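Local coordinates for protein leucine aminopeptidase (Legionella pneumophila, PDB 5GNE) that probably acts as a zinc-dependent aminopeptidase of the M28 family, removing residues from the amino-terminal ends of peptides, at residues Tyr160-Gly165 with Ser172-Ile177; Glu184-Gly189 with Leu226-Tyr231; Ile188-Asp193 with Asp203-Gly208. All coordinates share one frame; numbering follows the deposited sequence.

Contact 1. Residues Tyr160-Gly165 with Ser172-Ile177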
loop_
_atom_site.group_PDB
_atom_site.type_symbol
_atom_site.label_atom_id
_atom_site.label_comp_id
_atom_site.label_asym_id
_atom_site.label_seq_id
_atom_site.Cartn_x
_atom_site.Cartn_y
_atom_site.Cartn_z
ATOM N N TYR A 160 -16.766 1.082 1.504
ATOM C CA TYR A 160 -16.944 1.337 2.931
ATOM C C TYR A 160 -15.683 1.785 3.625
ATOM O O TYR A 160 -14.580 1.487 3.181
ATOM C CB TYR A 160 -17.488 0.103 3.631
ATOM C CG TYR A 160 -16.773 -1.174 3.295
ATOM C CD1 TYR A 160 -17.065 -1.866 2.120
ATOM C CD2 TYR A 160 -15.821 -1.713 4.150
ATOM C CE1 TYR A 160 -16.421 -3.060 1.812
ATOM C CE2 TYR A 160 -15.182 -2.904 3.851
ATOM C CZ TYR A 160 -15.483 -3.578 2.687
ATOM O OH TYR A 160 -14.849 -4.767 2.386
ATOM N N PHE A 161 -15.854 2.516 4.717
ATOM C CA PHE A 161 -14.755 2.828 5.605
ATOM C C PHE A 161 -14.416 1.645 6.472
ATOM O O PHE A 161 -15.295 0.901 6.882
ATOM C CB PHE A 161 -15.092 4.027 6.467
ATOM C CG PHE A 161 -15.300 5.262 5.679
ATOM C CD1 PHE A 161 -14.234 5.865 5.035
ATOM C CD2 PHE A 161 -16.572 5.811 5.542
ATOM C CE1 PHE A 161 -14.418 7.012 4.280
ATOM C CE2 PHE A 161 -16.769 6.965 4.781
ATOM C CZ PHE A 161 -15.690 7.568 4.151
ATOM N N VAL A 162 -13.128 1.470 6.740
ATOM C CA VAL A 162 -12.675 0.575 7.781
ATOM C C VAL A 162 -11.922 1.383 8.839
ATOM O O VAL A 162 -10.885 1.961 8.561
ATOM C CB VAL A 162 -11.791 -0.533 7.236
ATOM C CG1 VAL A 162 -11.181 -1.327 8.398
ATOM C CG2 VAL A 162 -12.617 -1.452 6.316
ATOM N N LYS A 163 -12.512 1.450 10.028
ATOM C CA LYS A 163 -12.022 2.206 11.169
ATOM C C LYS A 163 -10.568 1.877 11.459
ATOM O O LYS A 163 -10.181 0.718 11.441
ATOM C CB LYS A 163 -12.876 1.833 12.393
ATOM C CG LYS A 163 -13.394 2.946 13.268
ATOM C CD LYS A 163 -14.318 2.356 14.353
ATOM C CE LYS A 163 -15.623 1.794 13.745
ATOM N NZ LYS A 163 -16.727 1.494 14.727
ATOM N N THR A 164 -9.764 2.888 11.761
ATOM C CA THR A 164 -8.366 2.638 12.105
ATOM C C THR A 164 -8.285 2.500 13.616
ATOM O O THR A 164 -7.596 3.247 14.302
ATOM C CB THR A 164 -7.423 3.745 11.552
ATOM O OG1 THR A 164 -7.662 3.888 10.150
ATOM C CG2 THR A 164 -5.945 3.353 11.722
ATOM N N GLY A 165 -9.000 1.494 14.113
ATOM C CA GLY A 165 -9.152 1.278 15.538
ATOM C C GLY A 165 -9.645 2.539 16.216
ATOM O O GLY A 165 -10.485 3.268 15.688
ATOM N N SER A 172 -9.499 3.903 6.729
ATOM C CA SER A 172 -9.149 3.342 5.438
ATOM C C SER A 172 -10.396 3.302 4.558
ATOM O O SER A 172 -11.510 3.307 5.072
ATOM C CB SER A 172 -8.587 1.935 5.625
ATOM O OG SER A 172 -7.294 2.005 6.172
ATOM N N VAL A 173 -10.218 3.169 3.249
ATOM C CA VAL A 173 -11.352 3.040 2.357
ATOM C C VAL A 173 -11.184 1.836 1.458
ATOM O O VAL A 173 -10.203 1.734 0.717
ATOM C CB VAL A 173 -11.513 4.279 1.484
ATOM C CG1 VAL A 173 -12.723 4.116 0.564
ATOM C CG2 VAL A 173 -11.613 5.544 2.345
ATOM N N VAL A 174 -12.158 0.930 1.522
ATOM C CA VAL A 174 -12.181 -0.279 0.719
ATOM C C VAL A 174 -13.275 -0.118 -0.337
ATOM O O VAL A 174 -14.413 0.204 -0.002
ATOM C CB VAL A 174 -12.468 -1.521 1.598
ATOM C CG1 VAL A 174 -12.557 -2.816 0.765
ATOM C CG2 VAL A 174 -11.412 -1.659 2.671
ATOM N N THR A 175 -12.927 -0.317 -1.609
ATOM C CA THR A 175 -13.907 -0.315 -2.695
ATOM C C THR A 175 -13.729 -1.586 -3.504
ATOM O O THR A 175 -12.658 -2.201 -3.461
ATOM C CB THR A 175 -13.752 0.863 -3.624
ATOM O OG1 THR A 175 -12.606 0.648 -4.460
ATOM C CG2 THR A 175 -13.614 2.156 -2.828
ATOM N N VAL A 176 -14.791 -2.014 -4.183
ATOM C CA VAL A 176 -14.736 -3.230 -4.975
ATOM C C VAL A 176 -15.598 -3.113 -6.204
ATOM O O VAL A 176 -16.726 -2.641 -6.140
ATOM C CB VAL A 176 -15.184 -4.498 -4.167
ATOM C CG1 VAL A 176 -16.560 -4.321 -3.561
ATOM C CG2 VAL A 176 -15.156 -5.741 -5.059
ATOM N N ILE A 177 -15.065 -3.559 -7.333
ATOM C CA ILE A 177 -15.863 -3.657 -8.536
ATOM C C ILE A 177 -16.140 -5.138 -8.831
ATOM O O ILE A 177 -15.214 -5.972 -8.910
ATOM C CB ILE A 177 -15.172 -2.993 -9.724
ATOM C CG1 ILE A 177 -14.800 -1.550 -9.394
ATOM C CG2 ILE A 177 -16.088 -2.995 -10.928
ATOM C CD1 ILE A 177 -14.002 -0.917 -10.471
HETATM O O HOH W 1 -8.035 1.698 8.983
#

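Contact 2. Residues Glu184-Gly189 with Leu226-Tyr231. With SO4 (sulfate ion), chain E.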
loop_
_atom_site.group_PDB
_atom_site.type_symbol
_atom_site.label_atom_id
_atom_site.label_comp_id
_atom_site.label_asym_id
_atom_site.label_seq_id
_atom_site.Cartn_x
_atom_site.Cartn_y
_atom_site.Cartn_z
ATOM N N GLU A 184 -11.745 -15.915 -5.950
ATOM C CA GLU A 184 -10.870 -15.169 -5.081
ATOM C C GLU A 184 -10.630 -13.822 -5.714
ATOM O O GLU A 184 -10.513 -13.682 -6.929
ATOM C CB GLU A 184 -9.548 -15.895 -4.867
ATOM C CG GLU A 184 -9.654 -17.292 -4.282
ATOM C CD GLU A 184 -8.316 -17.997 -4.271
ATOM O OE1 GLU A 184 -7.714 -18.104 -3.182
ATOM O OE2 GLU A 184 -7.863 -18.441 -5.351
ATOM N N ALA A 185 -10.600 -12.815 -4.869
ATOM C CA ALA A 185 -10.543 -11.454 -5.331
ATOM C C ALA A 185 -9.111 -11.028 -5.687
ATOM O O ALA A 185 -8.122 -11.684 -5.334
ATOM C CB ALA A 185 -11.136 -10.531 -4.282
ATOM N N ILE A 186 -9.023 -9.906 -6.384
ATOM C CA ILE A 186 -7.761 -9.261 -6.623
ATOM C C ILE A 186 -7.806 -7.986 -5.830
ATOM O O ILE A 186 -8.840 -7.358 -5.757
ATOM C CB ILE A 186 -7.523 -9.007 -8.102
ATOM C CG1 ILE A 186 -7.423 -10.345 -8.816
ATOM C CG2 ILE A 186 -6.218 -8.265 -8.332
ATOM C CD1 ILE A 186 -7.621 -10.184 -10.280
ATOM N N VAL A 187 -6.704 -7.658 -5.161
ATOM C CA VAL A 187 -6.624 -6.445 -4.370
ATOM C C VAL A 187 -5.523 -5.514 -4.894
ATOM O O VAL A 187 -4.364 -5.930 -5.102
ATOM C CB VAL A 187 -6.377 -6.758 -2.881
ATOM C CG1 VAL A 187 -6.168 -5.482 -2.095
ATOM C CG2 VAL A 187 -7.534 -7.553 -2.301
ATOM N N ILE A 188 -5.898 -4.261 -5.085
ATOM C CA ILE A 188 -4.983 -3.172 -5.357
ATOM C C ILE A 188 -5.037 -2.201 -4.178
ATOM O O ILE A 188 -6.135 -1.799 -3.746
ATOM C CB ILE A 188 -5.374 -2.367 -6.636
ATOM C CG1 ILE A 188 -5.859 -3.288 -7.755
ATOM C CG2 ILE A 188 -4.223 -1.464 -7.066
ATOM C CD1 ILE A 188 -4.794 -4.245 -8.235
ATOM N N GLY A 189 -3.896 -1.766 -3.682
ATOM C CA GLY A 189 -3.896 -0.869 -2.543
ATOM C C GLY A 189 -2.807 0.176 -2.631
ATOM O O GLY A 189 -1.788 -0.021 -3.293
ATOM N N LEU A 226 -14.871 -8.357 -15.461
ATOM C CA LEU A 226 -13.878 -9.307 -14.973
ATOM C C LEU A 226 -14.624 -10.488 -14.382
ATOM O O LEU A 226 -15.792 -10.363 -14.053
ATOM C CB LEU A 226 -13.001 -8.638 -13.938
ATOM C CG LEU A 226 -12.060 -7.712 -14.715
ATOM C CD1 LEU A 226 -11.446 -6.737 -13.773
ATOM C CD2 LEU A 226 -10.978 -8.481 -15.462
ATOM N N ASN A 227 -13.959 -11.628 -14.231
ATOM C CA ASN A 227 -14.595 -12.772 -13.610
ATOM C C ASN A 227 -14.334 -12.896 -12.111
ATOM O O ASN A 227 -14.726 -13.885 -11.498
ATOM C CB ASN A 227 -14.142 -14.055 -14.309
ATOM C CG ASN A 227 -14.572 -14.121 -15.759
ATOM O OD1 ASN A 227 -15.620 -13.595 -16.144
ATOM N ND2 ASN A 227 -13.777 -14.788 -16.574
ATOM N N ARG A 228 -13.693 -11.886 -11.525
ATOM C CA ARG A 228 -13.381 -11.870 -10.095
ATOM C C ARG A 228 -13.708 -10.487 -9.593
ATOM O O ARG A 228 -13.582 -9.539 -10.354
ATOM C CB ARG A 228 -11.902 -12.113 -9.839
ATOM C CG ARG A 228 -11.301 -13.200 -10.656
ATOM C CD ARG A 228 -9.799 -13.354 -10.370
ATOM N NE ARG A 228 -9.435 -14.719 -10.722
ATOM C CZ ARG A 228 -9.799 -15.789 -10.029
ATOM N NH1 ARG A 228 -10.496 -15.664 -8.913
ATOM N NH2 ARG A 228 -9.443 -16.978 -10.445
ATOM N N PRO A 229 -14.038 -10.344 -8.302
ATOM C CA PRO A 229 -14.054 -9.004 -7.709
ATOM C C PRO A 229 -12.655 -8.375 -7.719
ATOM O O PRO A 229 -11.671 -9.069 -7.447
ATOM C CB PRO A 229 -14.505 -9.246 -6.275
ATOM C CG PRO A 229 -15.036 -10.663 -6.262
ATOM C CD PRO A 229 -14.283 -11.394 -7.305
ATOM N N ILE A 230 -12.595 -7.072 -7.980
ATOM C CA ILE A 230 -11.372 -6.312 -7.884
ATOM C C ILE A 230 -11.546 -5.288 -6.793
ATOM O O ILE A 230 -12.464 -4.490 -6.838
ATOM C CB ILE A 230 -11.048 -5.568 -9.193
ATOM C CG1 ILE A 230 -11.191 -6.510 -10.376
ATOM C CG2 ILE A 230 -9.646 -4.953 -9.122
ATOM C CD1 ILE A 230 -10.384 -7.794 -10.264
ATOM N N TYR A 231 -10.644 -5.284 -5.829
ATOM C CA TYR A 231 -10.685 -4.280 -4.780
ATOM C C TYR A 231 -9.707 -3.153 -5.033
ATOM O O TYR A 231 -8.556 -3.359 -5.479
ATOM C CB TYR A 231 -10.382 -4.901 -3.405
ATOM C CG TYR A 231 -11.491 -5.744 -2.839
ATOM C CD1 TYR A 231 -11.645 -7.075 -3.214
ATOM C CD2 TYR A 231 -12.374 -5.213 -1.901
ATOM C CE1 TYR A 231 -12.681 -7.856 -2.685
ATOM C CE2 TYR A 231 -13.401 -5.982 -1.366
ATOM C CZ TYR A 231 -13.547 -7.301 -1.769
ATOM O OH TYR A 231 -14.556 -8.069 -1.246
HETATM S S SO4 E . -10.729 -19.304 -8.054
HETATM O O1 SO4 E . -11.633 -19.413 -9.200
HETATM O O2 SO4 E . -9.336 -19.198 -8.500
HETATM O O3 SO4 E . -11.088 -18.135 -7.260
HETATM O O4 SO4 E . -10.889 -20.493 -7.220
#

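Contact 3. Residues Ile188-Asp193 with Asp203-Gly208. With ZN (zinc ion), chain D.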
loop_
_atom_site.group_PDB
_atom_site.type_symbol
_atom_site.label_atom_id
_atom_site.label_comp_id
_atom_site.label_asym_id
_atom_site.label_seq_id
_atom_site.Cartn_x
_atom_site.Cartn_y
_atom_site.Cartn_z
ATOM N N ILE A 188 -5.898 -4.261 -5.085
ATOM C CA ILE A 188 -4.983 -3.172 -5.357
ATOM C C ILE A 188 -5.037 -2.201 -4.178
ATOM O O ILE A 188 -6.135 -1.799 -3.746
ATOM C CB ILE A 188 -5.374 -2.367 -6.636
ATOM C CG1 ILE A 188 -5.859 -3.288 -7.755
ATOM C CG2 ILE A 188 -4.223 -1.464 -7.066
ATOM C CD1 ILE A 188 -4.794 -4.245 -8.235
ATOM N N GLY A 189 -3.896 -1.766 -3.682
ATOM C CA GLY A 189 -3.896 -0.869 -2.543
ATOM C C GLY A 189 -2.807 0.176 -2.631
ATOM O O GLY A 189 -1.788 -0.021 -3.293
ATOM N N ALA A 190 -3.032 1.294 -1.952
ATOM C CA ALA A 190 -2.038 2.354 -1.816
ATOM C C ALA A 190 -2.378 3.068 -0.527
ATOM O O ALA A 190 -3.506 2.982 -0.073
ATOM C CB ALA A 190 -2.096 3.309 -3.016
ATOM N N HIS A 191 -1.441 3.753 0.093
ATOM C CA HIS A 191 -1.794 4.459 1.314
ATOM C C HIS A 191 -2.008 5.947 1.070
ATOM O O HIS A 191 -1.308 6.556 0.264
ATOM C CB HIS A 191 -0.756 4.217 2.410
ATOM C CG HIS A 191 0.546 4.945 2.250
ATOM N ND1 HIS A 191 0.751 6.203 2.776
ATOM C CD2 HIS A 191 1.736 4.549 1.746
ATOM C CE1 HIS A 191 2.000 6.582 2.548
ATOM N NE2 HIS A 191 2.623 5.599 1.928
ATOM N N ILE A 192 -3.040 6.486 1.721
ATOM C CA ILE A 192 -3.528 7.847 1.498
ATOM C C ILE A 192 -2.824 8.875 2.374
ATOM O O ILE A 192 -2.868 10.070 2.105
ATOM C CB ILE A 192 -5.042 7.935 1.788
ATOM C CG1 ILE A 192 -5.667 9.209 1.207
ATOM C CG2 ILE A 192 -5.294 7.909 3.282
ATOM C CD1 ILE A 192 -5.932 9.161 -0.259
ATOM N N ASP A 193 -2.177 8.405 3.429
ATOM C CA ASP A 193 -1.752 9.293 4.493
ATOM C C ASP A 193 -0.348 9.810 4.278
ATOM O O ASP A 193 0.359 9.390 3.353
ATOM C CB ASP A 193 -1.840 8.582 5.839
ATOM C CG ASP A 193 -0.754 7.581 6.007
ATOM O OD1 ASP A 193 -0.624 6.790 5.053
ATOM O OD2 ASP A 193 -0.025 7.586 7.037
ATOM N N ASP A 203 5.138 11.939 -4.224
ATOM C CA ASP A 203 5.554 10.582 -4.561
ATOM C C ASP A 203 5.135 9.612 -3.462
ATOM O O ASP A 203 4.659 8.530 -3.750
ATOM C CB ASP A 203 7.057 10.482 -4.740
ATOM C CG ASP A 203 7.486 9.142 -5.301
ATOM O OD1 ASP A 203 6.740 8.622 -6.157
ATOM O OD2 ASP A 203 8.556 8.604 -4.902
ATOM N N ASP A 204 5.301 10.002 -2.197
ATOM C CA ASP A 204 4.903 9.123 -1.109
ATOM C C ASP A 204 3.403 9.116 -1.007
ATOM O O ASP A 204 2.778 9.730 -0.145
ATOM C CB ASP A 204 5.530 9.463 0.221
ATOM C CG ASP A 204 5.650 8.236 1.088
ATOM O OD1 ASP A 204 5.000 7.239 0.732
ATOM O OD2 ASP A 204 6.370 8.230 2.101
ATOM N N ASP A 205 2.927 8.485 -2.069
ATOM C CA ASP A 205 1.656 7.905 -2.387
ATOM C C ASP A 205 0.436 8.693 -2.698
ATOM O O ASP A 205 -0.646 8.118 -2.779
ATOM C CB ASP A 205 1.348 6.845 -1.370
ATOM C CG ASP A 205 1.526 5.488 -1.997
ATOM O OD1 ASP A 205 2.177 5.484 -3.076
ATOM O OD2 ASP A 205 1.004 4.481 -1.499
ATOM N N SER A 206 0.600 9.968 -2.998
ATOM C CA SER A 206 -0.382 10.535 -3.898
ATOM C C SER A 206 -0.254 9.716 -5.189
ATOM O O SER A 206 -1.251 9.253 -5.757
ATOM C CB SER A 206 -0.122 12.009 -4.184
ATOM O OG SER A 206 -1.166 12.530 -4.984
ATOM N N SER A 207 0.991 9.482 -5.607
ATOM C CA SER A 207 1.254 8.730 -6.832
ATOM C C SER A 207 0.512 7.386 -6.846
ATOM O O SER A 207 -0.308 7.134 -7.752
ATOM C CB SER A 207 2.763 8.541 -7.052
ATOM O OG SER A 207 3.373 7.664 -6.120
ATOM N N GLY A 208 0.794 6.535 -5.856
ATOM C CA GLY A 208 0.122 5.259 -5.775
ATOM C C GLY A 208 -1.391 5.365 -5.824
ATOM O O GLY A 208 -2.044 4.672 -6.603
HETATM ZN ZN ZN D . 4.764 5.076 1.311
#

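Contact 1. Residues Tyr160-Gly165 with Ser172-Ile177
Val162 O is gripped from two quarters: Ser172 N donates to it across the strands at 3.0 Å, and a water molecule donates to the same oxygen at 2.9 Å. That water also bonds to Ser172 OG, tying the backbone of one strand to a side chain of the other. Both hydroxyls nearby have protein partners as well, Ser172 OG at Ala236 N and Thr164 OG1 at Gln170 O, which suits short polar residues to this buried end of the pairing. The return bond, Val162 N to Ser172 O, is also 3.0 Å long, but its donor stands 39° above the carbonyl plane. Ser172 O additionally receives a CA-H contact from Phe161. Two residues along, Tyr160 and Val174 exchange a pair of backbone bonds that come in nearly along the C=O axis, with Tyr160 N 2.9 Å from Val174 O.

Side chains alternate between the two faces of the sheet. With chi1 at 48°, the Tyr160 ring is folded back over its own backbone and laid against Val174, whose CB sits over the ring face, 4.0 Å from the centroid, in a CH-pi contact displaced toward the rim. Val174 CG1 continues over the same face toward the phenol end, 3.4 Å from Tyr160 OH, while its other branch, CG2, meets Val162 CG2 at 3.8 Å. Branched valines fill this face compactly, and helix 243-254 packs on it. On the reverse face Phe161 lies alongside Val173, its CE1 atom 3.7 Å from CG2 of the valine, and helix 132-151 touches both. The alternation is that of antiparallel pairing, and the short turn between strands 157-164 and 170-177 makes it a beta hairpin, its first strand outermost in the large mixed sheet of the M28 peptidase fold.

Contact 2. Residues Glu184-Gly189 with Leu226-Tyr231
Ile186 and Tyr231 join two neighbouring parallel strands, the paired ends of a beta-alpha-beta unit whose connection runs through helix 202-221. Three backbone bonds follow the staggered parallel pattern: Ile186 N gives to Pro229 O at 3.0 Å, Ile186 O takes Tyr231 N at 2.7 Å, and Ile188 N gives to Tyr231 O at 2.8 Å. The intervening Ala185 and Val187 turn their amides the other way and bond to strand 259-264 and the residues leading into it.

Continued backward, the pattern would bring the nitrogen of residue 229 to Glu184 O, but proline has no N-H to offer. Arg228 supplies the donor instead. Its NH1 lies 2.8 Å from Glu184 O, in the carbonyl plane and on a lone pair, but the bond is bent at hydrogen and the oxygen is tilted 24° from the guanidinium plane. A long chain extended through CG and CD (chi2 178°, chi3 156°) lets arginine reach this far, and its CD passes against Ile186 CD1 on the way. NH1 also donates, nearly straight, to O3 of a sulfate ion, probably taken from the crystallisation liquor, and NH2 donates to O2. Sulfate O3 is shared, since Glu184 N reaches it at 2.7 Å; in this crystal the anion accepts from both the Glu184 amide and the guanidinium NH1 and NH2. Arg228 NE has weak bonds to Leu372 O and Asn375 OD1 near the chain terminus.

Apolar groups close both faces. Ile186 and Ile230 lie side by side with their CD1 atoms 3.7 Å apart, beneath helix 355-373. On the other face the small Ala185 leaves room for an aromatic neighbour, and its methyl CB sits in the plane of the Tyr231 ring, at the edge, 3.5 Å from CE1.

Contact 3. Residues Ile188-Asp193 with Asp203-Gly208
His191 NE2 and Asp204 OD1 bind one zinc ion, at 2.3 and 2.2 Å, with the imidazole and carboxylate planes nearly perpendicular, 81° apart. Asp266 completes the protein ligands of this ion. Asp204 also serves a second zinc, together with Glu239 and His344, so its carboxylate bridges the two-metal site.

The next shell sets the histidine. Asp193 OD1 accepts from His191 ND1 at 2.7 Å, though 31° out of the ring plane, while Asp193 OD2 takes Glu239 N. A chi1 of 75° swings the ring toward the helix, where Asp205 CB lies over the centre of one face, 3.8 Å from the centroid of the His191 ring. Asp205 uses both oxygens: OD2 receives His191 N at 3.0 Å on its anti side, and OD1 takes Gln267 N. With CB on the ring, the short side chain puts its carboxylate beside the strand backbone.

Farther out, small residues permit close approach: Ala190 CB touches Gly208 C at 3.6 Å. Strand 188-191, flanked in the sheet by strands 230-235 and 259-264, here runs roughly antiparallel to the first turns of helix 202-221, their axes 7.2 Å apart.

Contacts 2 and 3 share Ile188 and Gly189 on strand 185-191: its beginning pairs with strand 230-235 in contact 2, and its far end carries a zinc ligand in contact 3. Their centres are about 18 Å apart. Contact 1 extends the same sheet beyond strand 230-235 and touches contact 2 directly, with Ile177 N 2.8 Å from Ile230 O, probably a hydrogen bond, and Val174 CG1 packed 3.6 Å from Tyr231 CD2. Contact 3 holds metal ligands itself, whereas the side chains of Ser172 in contact 1 and Ile188 in contact 2 lie about 13 and 14 Å from a bound zinc.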